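Local coordinates for DNA replication and repair protein RecF (Caldanaerobacter subterraneus subsp. tengcongensis, PDB 5Z69) that binds ATP and probably single-stranded DNA, and works as an ABC-type ATPase and recombination mediator in the RecFOR pathway of DNA repair, at residues Leu46-Arg51 with Arg57-Ser62; Glu131-Gly136 with Thr296-Leu301; Phe156-Gln161 with Ala194-Arg199; Lys181-Leu186 with Lys256-Asp261. One frame throughout, in Å; residues are numbered along the deposited sequence.

Contact 1 of 4, residues Leu46-Arg51 with Arg57-Ser62. With AGS (phosphothiophosphoric acid-adenylate ester), chain C.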
# COMPACT_ATOMS: atom_id res chain seq x y z
N LEU A 46 -24.94 1.76 28.45
CA LEU A 46 -26.30 1.87 27.91
C LEU A 46 -26.26 2.04 26.39
O LEU A 46 -27.06 1.43 25.66
CB LEU A 46 -27.07 3.00 28.58
CG LEU A 46 -28.42 3.36 27.95
CD1 LEU A 46 -29.41 2.20 28.01
CD2 LEU A 46 -28.99 4.59 28.65
N LEU A 47 -25.34 2.87 25.91
CA LEU A 47 -25.13 3.00 24.46
C LEU A 47 -24.71 1.67 23.85
O LEU A 47 -25.16 1.31 22.75
CB LEU A 47 -24.07 4.07 24.17
CG LEU A 47 -24.62 5.44 23.74
CD1 LEU A 47 -25.75 5.87 24.64
CD2 LEU A 47 -23.55 6.49 23.73
N GLU A 48 -23.87 0.93 24.57
CA GLU A 48 -23.46 -0.38 24.10
C GLU A 48 -24.68 -1.31 24.00
O GLU A 48 -24.78 -2.10 23.07
CB GLU A 48 -22.41 -0.98 25.05
CG GLU A 48 -21.86 -2.35 24.65
CD GLU A 48 -20.77 -2.85 25.63
OE1 GLU A 48 -19.66 -3.20 25.17
OE2 GLU A 48 -21.03 -2.86 26.84
N ALA A 49 -25.59 -1.21 24.95
CA ALA A 49 -26.81 -2.02 24.90
C ALA A 49 -27.69 -1.61 23.71
O ALA A 49 -28.25 -2.45 23.02
CB ALA A 49 -27.59 -1.89 26.21
N ILE A 50 -27.79 -0.31 23.45
CA ILE A 50 -28.57 0.15 22.31
C ILE A 50 -27.93 -0.27 20.99
O ILE A 50 -28.61 -0.77 20.11
CB ILE A 50 -28.76 1.66 22.34
CG1 ILE A 50 -29.55 2.03 23.59
CG2 ILE A 50 -29.49 2.13 21.09
CD1 ILE A 50 -29.42 3.47 24.02
N ARG A 51 -26.62 -0.09 20.86
CA ARG A 51 -25.90 -0.45 19.63
C ARG A 51 -25.90 -1.97 19.37
O ARG A 51 -25.84 -2.42 18.22
CB ARG A 51 -24.46 0.07 19.72
CG ARG A 51 -23.58 -0.27 18.52
CD ARG A 51 -24.03 0.40 17.24
NE ARG A 51 -23.01 0.23 16.20
CZ ARG A 51 -23.18 0.45 14.90
NH1 ARG A 51 -24.35 0.88 14.43
NH2 ARG A 51 -22.17 0.24 14.06
N ARG A 57 -23.29 -7.10 18.53
CA ARG A 57 -22.01 -7.17 19.22
C ARG A 57 -21.72 -5.87 19.95
O ARG A 57 -22.46 -4.88 19.77
CB ARG A 57 -20.87 -7.47 18.24
CG ARG A 57 -20.63 -6.31 17.31
CD ARG A 57 -19.59 -6.66 16.27
NE ARG A 57 -19.46 -5.57 15.31
CZ ARG A 57 -18.59 -5.56 14.31
NH1 ARG A 57 -17.75 -6.58 14.15
NH2 ARG A 57 -18.54 -4.53 13.48
N SER A 58 -20.67 -5.88 20.77
CA SER A 58 -20.17 -4.70 21.47
C SER A 58 -19.45 -3.76 20.51
O SER A 58 -18.54 -4.20 19.81
CB SER A 58 -19.21 -5.12 22.59
OG SER A 58 -18.55 -3.99 23.15
N PHE A 59 -19.81 -2.48 20.48
CA PHE A 59 -19.06 -1.52 19.66
C PHE A 59 -17.65 -1.30 20.22
O PHE A 59 -16.80 -0.74 19.55
CB PHE A 59 -19.79 -0.18 19.53
CG PHE A 59 -19.74 0.68 20.77
CD1 PHE A 59 -18.74 1.62 20.94
CD2 PHE A 59 -20.73 0.58 21.74
CE1 PHE A 59 -18.70 2.42 22.07
CE2 PHE A 59 -20.70 1.38 22.88
CZ PHE A 59 -19.68 2.30 23.05
N ARG A 60 -17.42 -1.72 21.45
CA ARG A 60 -16.10 -1.56 22.05
C ARG A 60 -15.18 -2.72 21.71
O ARG A 60 -14.01 -2.72 22.07
CB ARG A 60 -16.22 -1.44 23.56
CG ARG A 60 -16.97 -0.24 24.06
CD ARG A 60 -17.78 -0.67 25.26
NE ARG A 60 -17.62 0.25 26.37
CZ ARG A 60 -18.34 0.19 27.48
NH1 ARG A 60 -19.26 -0.75 27.64
NH2 ARG A 60 -18.11 1.08 28.44
N GLY A 61 -15.73 -3.74 21.05
CA GLY A 61 -14.96 -4.91 20.70
C GLY A 61 -14.88 -5.95 21.81
O GLY A 61 -14.12 -6.90 21.71
N SER A 62 -15.69 -5.77 22.86
CA SER A 62 -15.66 -6.70 24.00
C SER A 62 -16.28 -8.05 23.67
O SER A 62 -17.20 -8.12 22.86
CB SER A 62 -16.38 -6.10 25.20
OG SER A 62 -15.97 -4.76 25.41
PG AGS C . -18.31 6.65 29.27
S1G AGS C . -19.47 7.97 28.42
O2G AGS C . -17.25 7.39 30.16
O3G AGS C . -17.55 5.92 28.11
PB AGS C . -19.12 5.52 31.73
O1B AGS C . -20.44 5.86 32.35
O2B AGS C . -18.00 6.45 32.22
O3B AGS C . -19.16 5.62 30.12
PA AGS C . -19.33 2.71 31.66
O1A AGS C . -20.73 3.01 31.11
O2A AGS C . -18.32 2.11 30.73
O3A AGS C . -18.70 4.07 32.23
O5' AGS C . -19.43 1.85 32.94
C5' AGS C . -18.57 0.76 33.10
C4' AGS C . -18.64 0.44 34.56
O4' AGS C . -19.35 -0.80 34.75
C3' AGS C . -17.28 0.26 35.22
O3' AGS C . -17.30 0.73 36.56
C2' AGS C . -17.04 -1.24 35.08
O2' AGS C . -16.21 -1.76 36.11
C1' AGS C . -18.46 -1.80 35.21
N9 AGS C . -18.68 -3.02 34.44
C8 AGS C . -18.18 -3.33 33.20
N7 AGS C . -18.53 -4.51 32.76
C5 AGS C . -19.32 -5.02 33.78
C6 AGS C . -20.00 -6.24 33.94
N6 AGS C . -20.00 -7.21 33.02
N1 AGS C . -20.68 -6.44 35.10
C2 AGS C . -20.68 -5.47 36.01
N3 AGS C . -20.08 -4.28 35.98
C4 AGS C . -19.42 -4.12 34.82
O HOH W 1 -22.66 -2.46 21.03
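E48 and R60 meet with their side chains at about a right angle. The E48 carboxylate and the R60 guanidinium planes are 73° apart. R60 NH1 comes within 2.9 Å of E48 OE2 and forms a salt bridge. The N-H angle is only 126°, and the hydrogen bond is weak. OE2 also pairs with R19, and NH1 bonds to N45. The other oxygen, E48 OE1, takes the hydroxyl of S58; the modelled distance is very short, and its exact value is doubtful. An extended E48 chain, with CG anti to the backbone N (chi1 -179°), carries the carboxylate out to this loop. E48 sits on helix 43-55, which begins within the predicted P-loop (Walker A motif). The loop after that helix folds back along it. S58 OG accepts from R60 N at 3.1 Å, forming an ST turn. R60 belongs to the AGS pocket, and its NH2 lies near AGS O2A, a weak bond whose geometry is doubtful. F59 turns its ring edge to the helix, with CE2 3.5 Å from E48 CA. E48 N lies in the ring plane. R60 CG sits 3.7 Å above one face of the ring, toward its rim. R51 CG packs against F59 CB at 3.9 Å, while R51 NH1 goes on to T122. One water accepts from F59 N and donates to the carbonyl oxygens of E48 and R57.

Contact 2 of 4, residues Glu131-Gly136 with Thr296-Leu301; sequences EIIKEG and TAALCL
I132 and I133 reach across to L301, A297 and A298 with branches set in different ways. Both isoleucines place CG1 anti to the carbonyl carbon and CG2 anti to the backbone N. They part at the second torsion. I132 is extended (chi2 167°), with CG2 and CD1 both turned to L301. I133 is bent (chi2 -67°), and the bend brings CD1 to A297 CB and the A298 backbone N.

Of the two L301 methyls, CD2 does the touching. L301 CD2 lies 3.7 Å from I132 CG2. The same methyl is 3.9 Å from I132 CD1, so it touches both branches of I132. The two side chains meet at a slant.

I133 CD1 rests on A297 CB at 3.9 Å. It is also 4.1 Å from A298 N, so the methyl lies against the helix backbone as well. I133 CG1 approaches A298 CB more loosely, at 4.3 Å. The small alanines let the isoleucine come close to the helix. No hydrogen bond crosses the contact, and all five touching residues are buried.

Y143 of helix 137-151 touches both I132 and L301. L211 and M215 of helix 186-222 pack on L301 too. The contact therefore sets the short helix 131-134, which follows edge strand 122-125 of the mixed sheet, against helix 291-313. The start of helix 291-313 carries a sequence like the signature motif of ABC-type ATPases, so this is probably the signature helix.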
# COMPACT_ATOMS: atom_id res chain seq x y z
N GLU A 131 -9.01 6.11 16.00
CA GLU A 131 -8.21 4.90 15.81
C GLU A 131 -8.30 4.35 14.38
O GLU A 131 -7.36 3.71 13.89
CB GLU A 131 -8.65 3.82 16.78
CG GLU A 131 -8.48 4.17 18.23
CD GLU A 131 -9.09 3.12 19.14
OE1 GLU A 131 -9.66 2.14 18.60
OE2 GLU A 131 -9.01 3.27 20.37
N ILE A 132 -9.42 4.59 13.71
CA ILE A 132 -9.58 4.18 12.32
C ILE A 132 -8.59 4.95 11.44
O ILE A 132 -8.21 4.51 10.36
CB ILE A 132 -11.02 4.41 11.81
CG1 ILE A 132 -12.04 3.70 12.72
CG2 ILE A 132 -11.15 3.95 10.34
CD1 ILE A 132 -13.50 4.13 12.47
N ILE A 133 -8.18 6.12 11.91
CA ILE A 133 -7.21 6.92 11.18
C ILE A 133 -5.79 6.48 11.53
O ILE A 133 -4.90 6.48 10.67
CB ILE A 133 -7.39 8.42 11.49
CG1 ILE A 133 -8.82 8.86 11.18
CG2 ILE A 133 -6.37 9.26 10.72
CD1 ILE A 133 -9.18 8.83 9.71
N LYS A 134 -5.60 6.08 12.78
CA LYS A 134 -4.26 5.90 13.37
C LYS A 134 -3.73 4.47 13.38
O LYS A 134 -2.52 4.25 13.36
CB LYS A 134 -4.25 6.42 14.81
CG LYS A 134 -4.37 7.93 14.96
N GLU A 135 -4.62 3.49 13.47
CA GLU A 135 -4.15 2.14 13.71
C GLU A 135 -3.95 1.40 12.40
O GLU A 135 -3.88 2.03 11.36
CB GLU A 135 -5.13 1.40 14.62
CG GLU A 135 -5.29 2.08 15.97
CD GLU A 135 -6.09 1.25 16.96
OE1 GLU A 135 -6.64 0.20 16.56
OE2 GLU A 135 -6.17 1.66 18.15
N GLY A 136 -3.82 0.09 12.47
CA GLY A 136 -3.43 -0.69 11.30
C GLY A 136 -4.54 -1.02 10.33
O GLY A 136 -5.69 -0.60 10.52
N THR A 296 -10.45 15.46 12.89
CA THR A 296 -11.32 16.04 11.88
C THR A 296 -11.67 15.00 10.81
O THR A 296 -12.83 14.86 10.41
CB THR A 296 -10.65 17.26 11.23
OG1 THR A 296 -10.59 18.33 12.19
CG2 THR A 296 -11.43 17.72 10.01
N ALA A 297 -10.65 14.27 10.38
CA ALA A 297 -10.80 13.21 9.38
C ALA A 297 -11.73 12.10 9.88
O ALA A 297 -12.50 11.55 9.11
CB ALA A 297 -9.45 12.64 9.00
N ALA A 298 -11.63 11.78 11.17
CA ALA A 298 -12.51 10.81 11.80
C ALA A 298 -13.96 11.27 11.71
O ALA A 298 -14.86 10.47 11.41
CB ALA A 298 -12.12 10.60 13.24
N LEU A 299 -14.18 12.55 11.98
CA LEU A 299 -15.51 13.15 11.95
C LEU A 299 -16.13 13.07 10.56
O LEU A 299 -17.30 12.68 10.41
CB LEU A 299 -15.44 14.61 12.42
CG LEU A 299 -16.74 15.43 12.40
CD1 LEU A 299 -17.84 14.68 13.11
CD2 LEU A 299 -16.55 16.79 13.06
N CYS A 300 -15.34 13.43 9.55
CA CYS A 300 -15.77 13.38 8.16
C CYS A 300 -16.09 11.95 7.71
O CYS A 300 -17.04 11.71 6.98
CB CYS A 300 -14.68 13.96 7.24
SG CYS A 300 -14.43 15.75 7.38
N LEU A 301 -15.24 11.01 8.14
CA LEU A 301 -15.45 9.60 7.89
C LEU A 301 -16.82 9.15 8.41
O LEU A 301 -17.58 8.47 7.71
CB LEU A 301 -14.34 8.79 8.55
CG LEU A 301 -14.44 7.27 8.45
CD1 LEU A 301 -14.06 6.81 7.05
CD2 LEU A 301 -13.59 6.60 9.51

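Contact 3 of 4, residues Phe156-Gln161 with Ala194-Arg199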
# COMPACT_ATOMS: atom_id res chain seq x y z
N PHE A 156 -22.44 -9.08 2.79
CA PHE A 156 -22.27 -9.73 4.07
C PHE A 156 -22.24 -11.25 3.86
O PHE A 156 -21.41 -11.95 4.43
CB PHE A 156 -23.38 -9.33 5.06
CG PHE A 156 -23.26 -10.03 6.37
CD1 PHE A 156 -22.14 -9.85 7.17
CD2 PHE A 156 -24.24 -10.92 6.79
CE1 PHE A 156 -22.01 -10.52 8.36
CE2 PHE A 156 -24.11 -11.59 7.99
CZ PHE A 156 -23.00 -11.39 8.77
N PHE A 157 -23.16 -11.74 3.03
CA PHE A 157 -23.17 -13.13 2.59
C PHE A 157 -21.81 -13.58 2.02
O PHE A 157 -21.25 -14.59 2.43
CB PHE A 157 -24.28 -13.32 1.54
CG PHE A 157 -24.46 -14.75 1.08
CD1 PHE A 157 -25.46 -15.54 1.64
CD2 PHE A 157 -23.65 -15.29 0.08
CE1 PHE A 157 -25.64 -16.84 1.22
CE2 PHE A 157 -23.83 -16.60 -0.33
CZ PHE A 157 -24.83 -17.38 0.23
N ASP A 158 -21.30 -12.82 1.05
CA ASP A 158 -20.01 -13.09 0.44
C ASP A 158 -18.89 -13.13 1.47
O ASP A 158 -18.06 -14.03 1.45
CB ASP A 158 -19.71 -12.03 -0.62
CG ASP A 158 -20.56 -12.21 -1.88
OD1 ASP A 158 -21.09 -13.33 -2.06
OD2 ASP A 158 -20.68 -11.26 -2.68
N LEU A 159 -18.88 -12.15 2.38
CA LEU A 159 -17.84 -12.04 3.39
C LEU A 159 -17.85 -13.26 4.30
O LEU A 159 -16.80 -13.83 4.62
CB LEU A 159 -18.01 -10.75 4.20
CG LEU A 159 -17.04 -10.48 5.35
CD1 LEU A 159 -15.60 -10.54 4.84
CD2 LEU A 159 -17.33 -9.12 5.97
N LEU A 160 -19.06 -13.68 4.68
CA LEU A 160 -19.24 -14.86 5.52
C LEU A 160 -18.74 -16.13 4.82
O LEU A 160 -18.03 -16.94 5.41
CB LEU A 160 -20.72 -15.04 5.89
CG LEU A 160 -21.27 -14.34 7.13
CD1 LEU A 160 -22.76 -14.63 7.27
CD2 LEU A 160 -20.53 -14.79 8.38
N GLN A 161 -19.13 -16.31 3.57
CA GLN A 161 -18.67 -17.48 2.83
C GLN A 161 -17.15 -17.39 2.56
O GLN A 161 -16.43 -18.39 2.63
CB GLN A 161 -19.45 -17.61 1.52
CG GLN A 161 -19.13 -18.89 0.75
CD GLN A 161 -19.25 -20.15 1.60
OE1 GLN A 161 -18.31 -20.95 1.67
NE2 GLN A 161 -20.40 -20.34 2.24
N ALA A 194 -10.94 -16.81 -4.94
CA ALA A 194 -10.72 -15.77 -5.94
C ALA A 194 -12.06 -15.23 -6.43
O ALA A 194 -12.24 -14.03 -6.62
CB ALA A 194 -9.88 -16.32 -7.11
N GLU A 195 -13.01 -16.13 -6.62
CA GLU A 195 -14.35 -15.72 -7.01
C GLU A 195 -14.98 -14.83 -5.94
O GLU A 195 -15.49 -13.75 -6.25
CB GLU A 195 -15.23 -16.92 -7.27
CG GLU A 195 -16.68 -16.56 -7.51
CD GLU A 195 -17.57 -17.78 -7.53
OE1 GLU A 195 -17.61 -18.46 -8.57
OE2 GLU A 195 -18.20 -18.06 -6.49
N TYR A 196 -14.95 -15.28 -4.69
CA TYR A 196 -15.58 -14.50 -3.63
C TYR A 196 -14.76 -13.26 -3.31
O TYR A 196 -15.31 -12.19 -3.06
CB TYR A 196 -15.78 -15.35 -2.37
CG TYR A 196 -17.04 -16.19 -2.45
CD1 TYR A 196 -18.19 -15.82 -1.79
CD2 TYR A 196 -17.07 -17.35 -3.22
CE1 TYR A 196 -19.34 -16.58 -1.87
CE2 TYR A 196 -18.20 -18.12 -3.31
CZ TYR A 196 -19.34 -17.73 -2.63
OH TYR A 196 -20.47 -18.50 -2.73
N GLY A 197 -13.44 -13.39 -3.36
CA GLY A 197 -12.56 -12.25 -3.16
C GLY A 197 -12.79 -11.14 -4.18
O GLY A 197 -12.76 -9.95 -3.85
N ALA A 198 -13.04 -11.53 -5.42
CA ALA A 198 -13.28 -10.54 -6.47
C ALA A 198 -14.60 -9.79 -6.23
O ALA A 198 -14.67 -8.56 -6.36
CB ALA A 198 -13.28 -11.22 -7.86
N ARG A 199 -15.65 -10.51 -5.89
CA ARG A 199 -16.91 -9.83 -5.57
C ARG A 199 -16.76 -8.84 -4.43
O ARG A 199 -17.29 -7.73 -4.47
CB ARG A 199 -17.98 -10.85 -5.25
CG ARG A 199 -18.47 -11.57 -6.47
CD ARG A 199 -19.89 -12.03 -6.26
NE ARG A 199 -19.95 -13.13 -5.31
CZ ARG A 199 -19.85 -14.40 -5.66
NH1 ARG A 199 -19.67 -14.71 -6.94
NH2 ARG A 199 -19.92 -15.36 -4.75
O HOH W 2 -19.77 -8.80 -2.41
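Y196 and Q161 make the tight part of this contact. The aliphatic stem of Q161 meets the Y196 ring at a slant, with Q161 CG 3.5 Å from Y196 CE1. Q161 has CG anti to the backbone N (chi1 -174°), which sets CG against the ring. The bend at chi2 turns the amide away, and Q161 OE1 bonds to K192. D158 CA lies at the edge of the Y196 ring, near its plane. Over one ring face stands R199 NH2, 3.1 Å above the centre. The bend of R199 at chi3 (-72°) brings the guanidinium back over the ring.

The polar side is looser, and R199 is partly exposed there. R199 NE points between the two oxygens of D158, at 3.3 Å from OD2 and 3.4 Å from OD1. Both hydrogen bonds are weak, though the pair counts as a salt bridge. One N-H shared by two oxygens gives no firm grip on either. E195 OE2 joins the network through a long pair to R199 NH2, while E195 OE1 meets R247 of helix 243-256. A water on this side donates to D158 OD2 at 2.6 Å and weakly to R199 O, bridging the two helices.

The two segment axes approach to 9.5 Å and run roughly antiparallel, at 144°. Helices 153-177 and 186-222 follow each other in the chain, and this is the packing of an antiparallel helical hairpin.

Contact 4 of 4, residues Lys181-Leu186 with Lys256-Asp261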
# COMPACT_ATOMS: atom_id res chain seq x y z
N LYS A 181 1.17 -35.24 2.40
CA LYS A 181 0.01 -35.79 1.71
C LYS A 181 -1.12 -34.83 1.28
O LYS A 181 -2.28 -35.25 1.10
CB LYS A 181 -0.87 -36.50 2.77
N GLY A 182 -0.78 -33.55 1.14
CA GLY A 182 -1.63 -32.56 0.50
C GLY A 182 -1.74 -31.25 -0.25
O GLY A 182 -2.82 -30.68 -0.37
N GLU A 183 -0.60 -30.76 -0.75
CA GLU A 183 -0.59 -29.52 -1.52
C GLU A 183 -1.71 -29.44 -2.54
O GLU A 183 -2.19 -28.35 -2.87
CB GLU A 183 0.94 -29.47 -1.48
CG GLU A 183 1.55 -28.40 -2.37
CD GLU A 183 3.07 -28.39 -2.31
OE1 GLU A 183 3.63 -29.05 -1.42
OE2 GLU A 183 3.69 -27.72 -3.16
N ASP A 184 -2.10 -30.59 -3.06
CA ASP A 184 -2.98 -30.64 -4.22
C ASP A 184 -4.42 -30.09 -4.11
O ASP A 184 -4.98 -29.48 -5.02
CB ASP A 184 -2.71 -32.17 -4.08
CG ASP A 184 -2.95 -32.93 -5.37
OD1 ASP A 184 -2.39 -32.54 -6.40
OD2 ASP A 184 -3.70 -33.94 -5.29
N LEU A 185 -5.04 -30.38 -2.99
CA LEU A 185 -6.43 -30.08 -2.83
C LEU A 185 -6.67 -28.59 -2.80
O LEU A 185 -7.80 -28.17 -2.91
CB LEU A 185 -6.85 -30.75 -1.53
N LEU A 186 -5.60 -27.79 -2.70
CA LEU A 186 -5.68 -26.33 -2.58
C LEU A 186 -6.27 -25.59 -3.78
O LEU A 186 -6.82 -24.50 -3.62
CB LEU A 186 -4.27 -25.76 -2.32
CG LEU A 186 -3.72 -26.01 -0.92
CD1 LEU A 186 -2.25 -25.61 -0.82
CD2 LEU A 186 -4.53 -25.23 0.09
N LYS A 256 0.99 -18.65 -6.59
CA LYS A 256 2.37 -18.24 -6.34
C LYS A 256 2.71 -18.13 -4.85
O LYS A 256 3.87 -17.97 -4.48
CB LYS A 256 2.65 -16.90 -7.02
CG LYS A 256 2.73 -16.99 -8.54
CD LYS A 256 2.35 -15.68 -9.21
N SER A 257 1.69 -18.25 -4.00
CA SER A 257 1.88 -17.99 -2.58
C SER A 257 2.08 -19.28 -1.78
O SER A 257 2.29 -19.25 -0.57
CB SER A 257 0.66 -17.22 -2.03
OG SER A 257 0.91 -16.72 -0.73
N LEU A 258 2.00 -20.41 -2.48
CA LEU A 258 1.85 -21.70 -1.83
C LEU A 258 2.96 -22.01 -0.82
O LEU A 258 2.68 -22.42 0.31
CB LEU A 258 1.77 -22.80 -2.91
CG LEU A 258 1.47 -24.24 -2.49
CD1 LEU A 258 0.73 -24.96 -3.60
CD2 LEU A 258 2.75 -25.00 -2.19
N THR A 259 4.21 -21.81 -1.22
CA THR A 259 5.34 -22.09 -0.34
C THR A 259 5.31 -21.19 0.87
O THR A 259 5.46 -21.65 2.00
CB THR A 259 6.68 -21.91 -1.06
OG1 THR A 259 6.76 -22.83 -2.15
CG2 THR A 259 7.86 -22.14 -0.10
N LEU A 260 5.10 -19.91 0.64
CA LEU A 260 5.00 -18.95 1.73
C LEU A 260 3.88 -19.33 2.70
O LEU A 260 4.05 -19.26 3.92
CB LEU A 260 4.75 -17.54 1.19
CG LEU A 260 4.56 -16.52 2.31
CD1 LEU A 260 5.90 -15.93 2.73
CD2 LEU A 260 3.58 -15.43 1.90
N ASP A 261 2.73 -19.73 2.15
CA ASP A 261 1.57 -20.04 2.99
C ASP A 261 1.81 -21.29 3.83
O ASP A 261 1.37 -21.38 4.99
CB ASP A 261 0.32 -20.22 2.11
CG ASP A 261 -0.18 -18.89 1.53
OD1 ASP A 261 0.30 -17.82 1.98
OD2 ASP A 261 -1.05 -18.92 0.65
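The E183 carboxylate is the flat group that touches across this contact, and L258 CD2 lies over one of its faces, on the OE2 side. The methyl is 3.0 Å from E183 OE2 and 3.4 Å from E183 CD. That is close for a methyl and an oxygen. Two side chains of this loop, K181 and L185, lack atoms in the model, so the short distance should be read with caution. No aromatic ring takes part.

The E183 side chain is extended, with CG anti to the backbone N (chi1 170°), and it crosses L258 at about a right angle. Its stem touches as well: E183 CG is 3.7 Å from L258 CD1. L258 also has CG anti to its backbone N, which directs CG toward E183. L258 CD1 meets L186 CD1 at 4.1 Å. This methyl thus touches both the E183 stem and L186.

L186 is the buried partner. R169, L172 and I176 of helix 153-177 pack on it, and I176 also touches E183. D261, one turn further along, forms a salt bridge with R169. The contact therefore joins the turn between helices 153-177 and 186-222 to helix 258-264. K256 and L260 pack on K238 and E228 of the second subunit.

No hydrogen bond or salt bridge links the two segments. The join is small and made by van der Waals contact, part of it against a carboxylate. E183 is exposed, so that carboxylate probably stays hydrated on its other sides.

In the fold
Contact 1 comes first along the chain, closing before the others open. Contacts 3 and 4 lie within the long stretch between the two segments of contact 2, and their own segments alternate. Contact 1 sits at the nucleotide, on helix 43-55; contacts 2 to 4 lie away from the annotated sites. Contact 2 is centred about 19 Å from contact 1 and uses helices 131-134 and 291-313. Contact 3 pairs helices 153-177 and 186-222, and contact 4, centred about 21 Å away, sets the turn between them against helix 258-264. Contact 4 is centred about 40 Å from contact 1. Helix 186-222 also packs on contact 2, so it runs from the ATPase core toward the outer helical end.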